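Local coordinates for protein beta-N-acetylhexosaminidase (Bacteroides fragilis, PDB 4PYS) that probably hydrolyses terminal beta-linked N-acetylhexosamine residues from glycans, as a family 20 glycoside hydrolase, at residues I89-A94 with Q104-W109; H167-E170 with R175-I178; I358-W363 with D368-N373. One frame throughout, in Å; residues are numbered along the deposited sequence.

In the fold
All three contacts are largely buried; interaction 3 alone includes touching residues that are partly exposed, Trp-363 and Asp-368. Interaction 1 lies in the N-terminal domain, about 36 Å centre to centre from each of the others, and joins a helix to the mixed sheet by thin aliphatic packing without a hydrogen bond across. Interactions 2 and 3 both reach the parallel strands of the catalytic barrel, through strands 163-170 and 356-360; their centres are about 25 Å apart and their nearest atoms about 8 Å. Interaction 2 combines a backbone hydrogen bond with aliphatic contacts, beside a histidine-glutamate pair. Interaction 3 buries the most surface and is aromatic, with a formic acid molecule at its margin.

Interaction 1: I89-A94 with Q104-W109; sequences IIVEAA and QSLRQW
Leu-106 is the one residue of segment 104-109 of helix 96-109 that meets strand 89-93, and it does so with both of its methyl groups. CD2 of Leu-106 approaches CD1 of Ile-89 at 4.4 Å, while CD1 of Leu-106 stands 4.4 Å from CG2 of Val-91. The fork of the leucine thus spans two residues that point the same way from the strand, Ile-90 between them being turned to the other face. Ile-89 reaches the helix through an extended side chain, CD1 trans to CA (chi2 -176°), whereas Val-91 offers CG2, one of its two methyls. The backbones stay well apart, with CA of Val-91 and CA of Leu-106 separated by 9.9 Å.

Further out, Phe-119 and Ile-82 from the neighbouring strands pack on both Ile-89 and Leu-106, and Phe-99 and Ala-102, earlier on the same helix, cover Val-91. On the helix, NH1 of Arg-107 donates to OE1 of Gln-104 at 2.9 Å; the N-H meets a lone pair in the amide plane, while OE1 sits 18° out of the guanidinium plane.

With only 89 Å² buried and no polar bond crossing, this is dispersion and hydrophobic burial: the helix rests on the sheet through a shared apolar layer.

Interaction 2: H167-E170 with R175-I178; sequences HLTE and RIEI
Leu-168 and Thr-169, which touch Arg-175 and Ile-176, are flanked on their own strand by two flat groups, the imidazole of His-167 and the carboxylate of Glu-170. The carboxylate comes to the ring at its edge, and NE2 of His-167 donates to OE2 of Glu-170 at 2.6 Å, close to the ring plane and on the anti lone pair of that oxygen. Trp-436 meets the imidazole edge-to-face, ND1 bonds to Glu-223, and OE1 of Glu-170 bonds to His-229; with both ring nitrogens engaged, the rotation of the imidazole is fixed.

The two segments are tied by N of Arg-175, which donates to O of Leu-168 at 2.9 Å, almost in line with the carbonyl bond (169° at the oxygen). CB of Arg-175 also lies 3.6 Å from O of Leu-168, before the side chain bends at chi2 (-146°) and leads away to the carbonyl of Gly-199.

Ile-176 closes the apolar side. CB of Ile-176 packs at 4.1 Å against CD1 of Leu-168, and CG2 of Ile-176 lies 4.0 Å from CG2 of Thr-169. The threonine torsion (chi1 71°) sets that methyl beside its own backbone N, while OG1 takes a hydrogen bond from N of Asp-225.

The backbone bond lies at the base of a short hairpin-like reversal, in which strand 173-174 turns back antiparallel on the end of strand 163-170. This return sits at the carboxyl end of a parallel strand in the family 20 TIM barrel, the end at which such barrels carry their active sites.

Interaction 3: I358-W363 with D368-N373; sequences IQWWNW and DLALKN. With FMT (formic acid), chain I.
Asp-368, at the N-cap position just before helix 369-376, lies alongside the indole of Trp-360, its carboxylate plane turned 49° from the ring. CA of Asp-368 comes 3.6 Å from NE1 of Trp-360, and CB of Asp-368 packs against CZ2 of Trp-360 at 3.7 Å. The indole N-H itself is taken by the carbonyl of Arg-367. Trp-363 adds its six-membered ring, with CE3 of Trp-363 4.1 Å from N of Asp-368.

At Ala-370 the methyl CB meets CD1 of Trp-360 at 3.8 Å. Beside it sits a formic acid molecule, probably from the crystallisation liquor, gripped by successive backbone amides. N of Trp-361 donates to formic acid O2 at 3.0 Å. N of Asn-362 donates to formic acid O1 at 2.9 Å, and Tyr-346 is a further partner. The formic acid carbon sits at the edge of the Trp-360 ring; O1 lies over one face of Trp-361 but offset toward the rim, and CB of Asn-362 covers the ring centre.

Leu-371 covers a face of Trp-360: CB of Leu-371 stands 4.0 Å from the centroid of the six-membered ring, only 15° off the normal, a CH-pi contact. CG anti to the backbone N (chi1 172°) carries CD2 onward to CZ3 and CH2.

Trp-360 is therefore packed between its strand and helix 369-376, touching Val-381 and Cys-383 of strand 381-383, the parallel neighbour of strand 356-360 in the barrel; Leu-371 reaches Val-381 as well.

Interaction 1: I89-A94 with Q104-W109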
loop_
_atom_site.group_PDB
_atom_site.type_symbol
_atom_site.label_atom_id
_atom_site.label_comp_id
_atom_site.label_asym_id
_atom_site.label_seq_id
_atom_site.Cartn_x
_atom_site.Cartn_y
_atom_site.Cartn_z
ATOM N N ILE A 89 -18.588 14.812 -22.094
ATOM C CA ILE A 89 -18.239 14.489 -20.723
ATOM C C ILE A 89 -17.483 15.668 -20.147
ATOM O O ILE A 89 -16.580 16.209 -20.787
ATOM C CB ILE A 89 -17.309 13.271 -20.633
ATOM C CG1 ILE A 89 -17.916 12.085 -21.365
ATOM C CG2 ILE A 89 -17.029 12.917 -19.174
ATOM C CD1 ILE A 89 -17.099 10.807 -21.251
ATOM N N ILE A 90 -17.875 16.084 -18.953
ATOM C CA ILE A 90 -17.110 17.076 -18.217
ATOM C C ILE A 90 -16.574 16.416 -16.972
ATOM O O ILE A 90 -17.346 15.935 -16.136
ATOM C CB ILE A 90 -17.975 18.258 -17.811
ATOM C CG1 ILE A 90 -18.538 18.929 -19.061
ATOM C CG2 ILE A 90 -17.160 19.277 -17.011
ATOM C CD1 ILE A 90 -19.567 19.949 -18.752
ATOM N N VAL A 91 -15.252 16.378 -16.853
ATOM C CA VAL A 91 -14.616 15.807 -15.675
ATOM C C VAL A 91 -14.009 16.947 -14.881
ATOM O O VAL A 91 -13.247 17.752 -15.420
ATOM C CB VAL A 91 -13.488 14.829 -16.051
ATOM C CG1 VAL A 91 -12.904 14.194 -14.788
ATOM C CG2 VAL A 91 -14.002 13.747 -16.993
ATOM N N GLU A 92 -14.354 17.027 -13.602
ATOM C CA GLU A 92 -13.788 18.058 -12.737
ATOM C C GLU A 92 -13.061 17.425 -11.568
ATOM O O GLU A 92 -13.491 16.388 -11.065
ATOM C CB GLU A 92 -14.881 18.976 -12.200
ATOM C CG GLU A 92 -15.558 19.791 -13.271
ATOM C CD GLU A 92 -16.805 20.454 -12.759
ATOM O OE1 GLU A 92 -17.816 19.752 -12.537
ATOM O OE2 GLU A 92 -16.759 21.678 -12.570
ATOM N N ALA A 93 -11.974 18.059 -11.130
ATOM C CA ALA A 93 -11.229 17.582 -9.963
ATOM C C ALA A 93 -10.537 18.746 -9.282
ATOM O O ALA A 93 -10.290 19.772 -9.907
ATOM C CB ALA A 93 -10.205 16.520 -10.377
ATOM N N ALA A 94 -10.215 18.607 -7.996
ATOM C CA ALA A 94 -9.461 19.676 -7.333
ATOM C C ALA A 94 -7.959 19.506 -7.511
ATOM O O ALA A 94 -7.195 20.459 -7.355
ATOM C CB ALA A 94 -9.817 19.758 -5.852
ATOM N N GLN A 104 -10.425 6.112 -13.298
ATOM C CA GLN A 104 -10.722 4.754 -12.842
ATOM C C GLN A 104 -12.233 4.499 -12.867
ATOM O O GLN A 104 -12.678 3.407 -13.202
ATOM C CB GLN A 104 -10.172 4.509 -11.429
ATOM C CG GLN A 104 -8.655 4.568 -11.310
ATOM C CD GLN A 104 -7.947 3.454 -12.073
ATOM O OE1 GLN A 104 -8.580 2.606 -12.717
ATOM N NE2 GLN A 104 -6.621 3.447 -11.991
ATOM N N SER A 105 -13.030 5.504 -12.514
ATOM C CA SER A 105 -14.482 5.339 -12.604
ATOM C C SER A 105 -14.971 5.217 -14.055
ATOM O O SER A 105 -15.846 4.397 -14.347
ATOM C CB SER A 105 -15.217 6.468 -11.869
ATOM O OG SER A 105 -15.035 6.339 -10.467
ATOM N N LEU A 106 -14.417 6.025 -14.955
ATOM C CA LEU A 106 -14.797 5.953 -16.368
ATOM C C LEU A 106 -14.490 4.569 -16.937
ATOM O O LEU A 106 -15.252 4.041 -17.753
ATOM C CB LEU A 106 -14.081 7.036 -17.190
ATOM C CG LEU A 106 -14.586 8.472 -17.027
ATOM C CD1 LEU A 106 -13.663 9.454 -17.752
ATOM C CD2 LEU A 106 -16.012 8.599 -17.552
ATOM N N ARG A 107 -13.373 3.975 -16.513
ATOM C CA ARG A 107 -13.018 2.618 -16.948
ATOM C C ARG A 107 -14.141 1.633 -16.679
ATOM O O ARG A 107 -14.459 0.791 -17.525
ATOM C CB ARG A 107 -11.803 2.112 -16.173
ATOM C CG ARG A 107 -10.471 2.608 -16.634
ATOM C CD ARG A 107 -9.390 1.994 -15.741
ATOM N NE ARG A 107 -9.102 0.592 -16.057
ATOM C CZ ARG A 107 -8.273 -0.165 -15.337
ATOM N NH1 ARG A 107 -7.682 0.347 -14.265
ATOM N NH2 ARG A 107 -8.030 -1.421 -15.688
ATOM N N GLN A 108 -14.723 1.725 -15.482
ATOM C CA GLN A 108 -15.785 0.812 -15.073
ATOM C C GLN A 108 -17.165 1.236 -15.553
ATOM O O GLN A 108 -18.082 0.420 -15.598
ATOM C CB GLN A 108 -15.791 0.659 -13.550
ATOM C CG GLN A 108 -14.554 -0.056 -13.044
ATOM C CD GLN A 108 -14.597 -0.338 -11.559
ATOM O OE1 GLN A 108 -15.647 -0.672 -11.006
ATOM N NE2 GLN A 108 -13.453 -0.207 -10.905
ATOM N N TRP A 109 -17.318 2.507 -15.911
ATOM C CA TRP A 109 -18.617 3.017 -16.313
ATOM C C TRP A 109 -18.901 2.727 -17.792
ATOM O O TRP A 109 -20.052 2.623 -18.198
ATOM C CB TRP A 109 -18.716 4.522 -16.005
ATOM C CG TRP A 109 -20.114 5.058 -16.094
ATOM C CD1 TRP A 109 -20.609 5.922 -17.032
ATOM C CD2 TRP A 109 -21.199 4.768 -15.202
ATOM N NE1 TRP A 109 -21.937 6.181 -16.780
ATOM C CE2 TRP A 109 -22.323 5.477 -15.665
ATOM C CE3 TRP A 109 -21.328 3.968 -14.059
ATOM C CZ2 TRP A 109 -23.570 5.413 -15.017
ATOM C CZ3 TRP A 109 -22.559 3.907 -13.419
ATOM C CH2 TRP A 109 -23.663 4.621 -13.899
#

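Interaction 2: H167-E170 with R175-I178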
loop_
_atom_site.group_PDB
_atom_site.type_symbol
_atom_site.label_atom_id
_atom_site.label_comp_id
_atom_site.label_asym_id
_atom_site.label_seq_id
_atom_site.Cartn_x
_atom_site.Cartn_y
_atom_site.Cartn_z
ATOM N N HIS A 167 7.449 -3.574 1.102
ATOM C CA HIS A 167 8.221 -4.169 2.186
ATOM C C HIS A 167 9.429 -4.814 1.524
ATOM O O HIS A 167 9.333 -5.917 0.987
ATOM C CB HIS A 167 7.350 -5.204 2.920
ATOM C CG HIS A 167 7.988 -5.794 4.144
ATOM N ND1 HIS A 167 7.909 -5.206 5.388
ATOM C CD2 HIS A 167 8.693 -6.939 4.316
ATOM C CE1 HIS A 167 8.558 -5.950 6.270
ATOM N NE2 HIS A 167 9.043 -7.008 5.643
ATOM N N LEU A 168 10.560 -4.109 1.554
ATOM C CA LEU A 168 11.719 -4.418 0.721
ATOM C C LEU A 168 12.833 -5.181 1.416
ATOM O O LEU A 168 13.745 -5.674 0.754
ATOM C CB LEU A 168 12.324 -3.115 0.176
ATOM C CG LEU A 168 11.544 -2.476 -0.965
ATOM C CD1 LEU A 168 11.829 -0.972 -1.011
ATOM C CD2 LEU A 168 11.944 -3.133 -2.267
ATOM N N THR A 169 12.799 -5.254 2.743
ATOM C CA THR A 169 13.900 -5.885 3.465
ATOM C C THR A 169 13.356 -6.829 4.509
ATOM O O THR A 169 12.370 -6.528 5.179
ATOM C CB THR A 169 14.806 -4.854 4.169
ATOM O OG1 THR A 169 14.095 -4.278 5.276
ATOM C CG2 THR A 169 15.229 -3.752 3.194
ATOM N N GLU A 170 14.012 -7.974 4.634
ATOM C CA GLU A 170 13.596 -9.022 5.553
ATOM C C GLU A 170 14.826 -9.841 5.866
ATOM O O GLU A 170 15.856 -9.697 5.191
ATOM C CB GLU A 170 12.573 -9.935 4.881
ATOM C CG GLU A 170 11.134 -9.550 5.149
ATOM C CD GLU A 170 10.785 -9.697 6.612
ATOM O OE1 GLU A 170 11.429 -10.536 7.278
ATOM O OE2 GLU A 170 9.884 -8.975 7.095
ATOM N N ARG A 175 16.224 -6.414 -0.656
ATOM C CA ARG A 175 16.012 -6.280 -2.095
ATOM C C ARG A 175 16.117 -4.870 -2.647
ATOM O O ARG A 175 15.825 -4.654 -3.827
ATOM C CB ARG A 175 14.668 -6.914 -2.492
ATOM C CG ARG A 175 14.542 -8.325 -1.954
ATOM C CD ARG A 175 13.777 -9.270 -2.861
ATOM N NE ARG A 175 13.433 -10.460 -2.092
ATOM C CZ ARG A 175 14.145 -11.575 -2.084
ATOM N NH1 ARG A 175 15.228 -11.683 -2.849
ATOM N NH2 ARG A 175 13.764 -12.595 -1.326
ATOM N N ILE A 176 16.548 -3.909 -1.825
ATOM C CA ILE A 176 16.665 -2.538 -2.315
ATOM C C ILE A 176 18.137 -2.193 -2.512
ATOM O O ILE A 176 18.931 -2.278 -1.573
ATOM C CB ILE A 176 15.907 -1.514 -1.413
ATOM C CG1 ILE A 176 16.072 -0.098 -1.958
ATOM C CG2 ILE A 176 16.356 -1.608 0.034
ATOM C CD1 ILE A 176 15.356 0.112 -3.271
ATOM N N GLU A 177 18.511 -1.868 -3.747
ATOM C CA GLU A 177 19.910 -1.562 -4.047
ATOM C C GLU A 177 20.351 -0.264 -3.381
ATOM O O GLU A 177 19.687 0.772 -3.517
ATOM C CB GLU A 177 20.152 -1.481 -5.561
ATOM C CG GLU A 177 21.618 -1.208 -5.902
ATOM C CD GLU A 177 21.895 -1.095 -7.391
ATOM O OE1 GLU A 177 21.177 -0.352 -8.091
ATOM O OE2 GLU A 177 22.855 -1.740 -7.857
ATOM N N ILE A 178 21.471 -0.340 -2.664
ATOM C CA ILE A 178 22.093 0.809 -2.014
ATOM C C ILE A 178 23.509 0.880 -2.568
ATOM O O ILE A 178 24.315 -0.011 -2.306
ATOM C CB ILE A 178 22.168 0.635 -0.477
ATOM C CG1 ILE A 178 20.779 0.369 0.126
ATOM C CG2 ILE A 178 22.815 1.861 0.167
ATOM C CD1 ILE A 178 19.723 1.425 -0.207
#

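Interaction 3: I358-W363 with D368-N373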
loop_
_atom_site.group_PDB
_atom_site.type_symbol
_atom_site.label_atom_id
_atom_site.label_comp_id
_atom_site.label_asym_id
_atom_site.label_seq_id
_atom_site.Cartn_x
_atom_site.Cartn_y
_atom_site.Cartn_z
ATOM N N ILE A 358 2.176 5.571 13.559
ATOM C CA ILE A 358 2.081 4.200 14.065
ATOM C C ILE A 358 1.162 3.333 13.203
ATOM O O ILE A 358 0.013 3.698 12.951
ATOM C CB ILE A 358 1.549 4.192 15.520
ATOM C CG1 ILE A 358 2.509 4.949 16.449
ATOM C CG2 ILE A 358 1.338 2.767 16.003
ATOM C CD1 ILE A 358 3.922 4.384 16.494
ATOM N N GLN A 359 1.656 2.181 12.758
ATOM C CA GLN A 359 0.821 1.264 11.994
ATOM C C GLN A 359 0.334 0.163 12.923
ATOM O O GLN A 359 1.111 -0.679 13.376
ATOM C CB GLN A 359 1.567 0.683 10.791
ATOM C CG GLN A 359 0.659 -0.141 9.881
ATOM C CD GLN A 359 1.187 -0.247 8.459
ATOM O OE1 GLN A 359 2.337 0.094 8.182
ATOM N NE2 GLN A 359 0.346 -0.728 7.553
ATOM N N TRP A 360 -0.956 0.221 13.236
ATOM C CA TRP A 360 -1.598 -0.657 14.210
ATOM C C TRP A 360 -1.944 -1.970 13.524
ATOM O O TRP A 360 -2.670 -1.971 12.529
ATOM C CB TRP A 360 -2.857 0.050 14.719
ATOM C CG TRP A 360 -3.808 -0.767 15.546
ATOM C CD1 TRP A 360 -3.505 -1.722 16.477
ATOM C CD2 TRP A 360 -5.233 -0.684 15.503
ATOM N NE1 TRP A 360 -4.671 -2.238 17.014
ATOM C CE2 TRP A 360 -5.741 -1.615 16.430
ATOM C CE3 TRP A 360 -6.131 0.091 14.760
ATOM C CZ2 TRP A 360 -7.118 -1.791 16.636
ATOM C CZ3 TRP A 360 -7.498 -0.088 14.965
ATOM C CH2 TRP A 360 -7.973 -1.022 15.895
ATOM N N TRP A 361 -1.420 -3.087 14.032
ATOM C CA TRP A 361 -1.551 -4.349 13.287
ATOM C C TRP A 361 -1.960 -5.593 14.088
ATOM O O TRP A 361 -2.657 -6.459 13.557
ATOM C CB TRP A 361 -0.262 -4.660 12.515
ATOM C CG TRP A 361 0.848 -5.161 13.395
ATOM C CD1 TRP A 361 1.800 -4.409 14.025
ATOM C CD2 TRP A 361 1.141 -6.532 13.715
ATOM N NE1 TRP A 361 2.659 -5.230 14.731
ATOM C CE2 TRP A 361 2.274 -6.535 14.553
ATOM C CE3 TRP A 361 0.550 -7.755 13.373
ATOM C CZ2 TRP A 361 2.828 -7.721 15.061
ATOM C CZ3 TRP A 361 1.099 -8.929 13.880
ATOM C CH2 TRP A 361 2.225 -8.903 14.710
ATOM N N ASN A 362 -1.513 -5.721 15.335
ATOM C CA ASN A 362 -1.735 -6.994 16.024
ATOM C C ASN A 362 -3.006 -7.041 16.872
ATOM O O ASN A 362 -2.942 -7.093 18.099
ATOM C CB ASN A 362 -0.512 -7.413 16.850
ATOM C CG ASN A 362 -0.535 -8.886 17.207
ATOM O OD1 ASN A 362 -1.512 -9.588 16.936
ATOM N ND2 ASN A 362 0.544 -9.366 17.818
ATOM N N TRP A 363 -4.158 -7.036 16.203
ATOM C CA TRP A 363 -5.446 -7.185 16.880
ATOM C C TRP A 363 -5.532 -8.531 17.588
ATOM O O TRP A 363 -5.929 -8.608 18.758
ATOM C CB TRP A 363 -6.587 -7.073 15.867
ATOM C CG TRP A 363 -7.932 -7.366 16.472
ATOM C CD1 TRP A 363 -8.588 -8.566 16.484
ATOM C CD2 TRP A 363 -8.781 -6.439 17.157
ATOM N NE1 TRP A 363 -9.794 -8.440 17.134
ATOM C CE2 TRP A 363 -9.936 -7.142 17.556
ATOM C CE3 TRP A 363 -8.678 -5.083 17.471
ATOM C CZ2 TRP A 363 -10.980 -6.530 18.252
ATOM C CZ3 TRP A 363 -9.719 -4.476 18.155
ATOM C CH2 TRP A 363 -10.853 -5.198 18.539
ATOM N N ASP A 368 -6.567 -3.487 20.636
ATOM C CA ASP A 368 -6.313 -2.096 20.253
ATOM C C ASP A 368 -5.226 -1.402 21.082
ATOM O O ASP A 368 -5.196 -0.170 21.147
ATOM C CB ASP A 368 -7.606 -1.278 20.300
ATOM C CG ASP A 368 -8.243 -1.277 21.669
ATOM O OD1 ASP A 368 -7.928 -2.179 22.475
ATOM O OD2 ASP A 368 -9.066 -0.378 21.935
ATOM N N LEU A 369 -4.330 -2.180 21.692
ATOM C CA LEU A 369 -3.271 -1.611 22.531
ATOM C C LEU A 369 -2.469 -0.517 21.818
ATOM O O LEU A 369 -2.243 0.551 22.377
ATOM C CB LEU A 369 -2.324 -2.704 23.055
ATOM C CG LEU A 369 -1.194 -2.229 23.982
ATOM C CD1 LEU A 369 -1.755 -1.438 25.148
ATOM C CD2 LEU A 369 -0.370 -3.396 24.492
ATOM N N ALA A 370 -2.048 -0.777 20.584
ATOM C CA ALA A 370 -1.225 0.198 19.864
ATOM C C ALA A 370 -2.019 1.448 19.524
ATOM O O ALA A 370 -1.501 2.568 19.589
ATOM C CB ALA A 370 -0.658 -0.406 18.605
ATOM N N LEU A 371 -3.270 1.249 19.133
ATOM C CA LEU A 371 -4.165 2.360 18.866
ATOM C C LEU A 371 -4.305 3.221 20.119
ATOM O O LEU A 371 -4.204 4.445 20.058
ATOM C CB LEU A 371 -5.540 1.842 18.437
ATOM C CG LEU A 371 -6.623 2.912 18.315
ATOM C CD1 LEU A 371 -6.251 3.874 17.227
ATOM C CD2 LEU A 371 -7.988 2.302 18.030
ATOM N N LYS A 372 -4.532 2.577 21.261
ATOM C CA LYS A 372 -4.697 3.308 22.518
ATOM C C LYS A 372 -3.441 4.078 22.942
ATOM O O LYS A 372 -3.532 5.212 23.411
ATOM C CB LYS A 372 -5.156 2.369 23.640
ATOM C CG LYS A 372 -6.649 2.052 23.606
ATOM C CD LYS A 372 -7.152 1.457 24.924
ATOM C CE LYS A 372 -6.936 -0.054 25.009
ATOM N NZ LYS A 372 -5.596 -0.429 25.545
ATOM N N ASN A 373 -2.269 3.476 22.779
ATOM C CA ASN A 373 -1.038 4.154 23.188
ATOM C C ASN A 373 -0.619 5.249 22.213
ATOM O O ASN A 373 -0.019 6.250 22.605
ATOM C CB ASN A 373 0.090 3.148 23.413
ATOM C CG ASN A 373 -0.122 2.320 24.664
ATOM O OD1 ASN A 373 -1.063 2.560 25.416
ATOM N ND2 ASN A 373 0.749 1.344 24.893
HETATM C C FMT I . -0.098 -3.242 17.167
HETATM O O1 FMT I . 0.027 -4.431 17.421
HETATM O O2 FMT I . 0.513 -2.671 16.273
#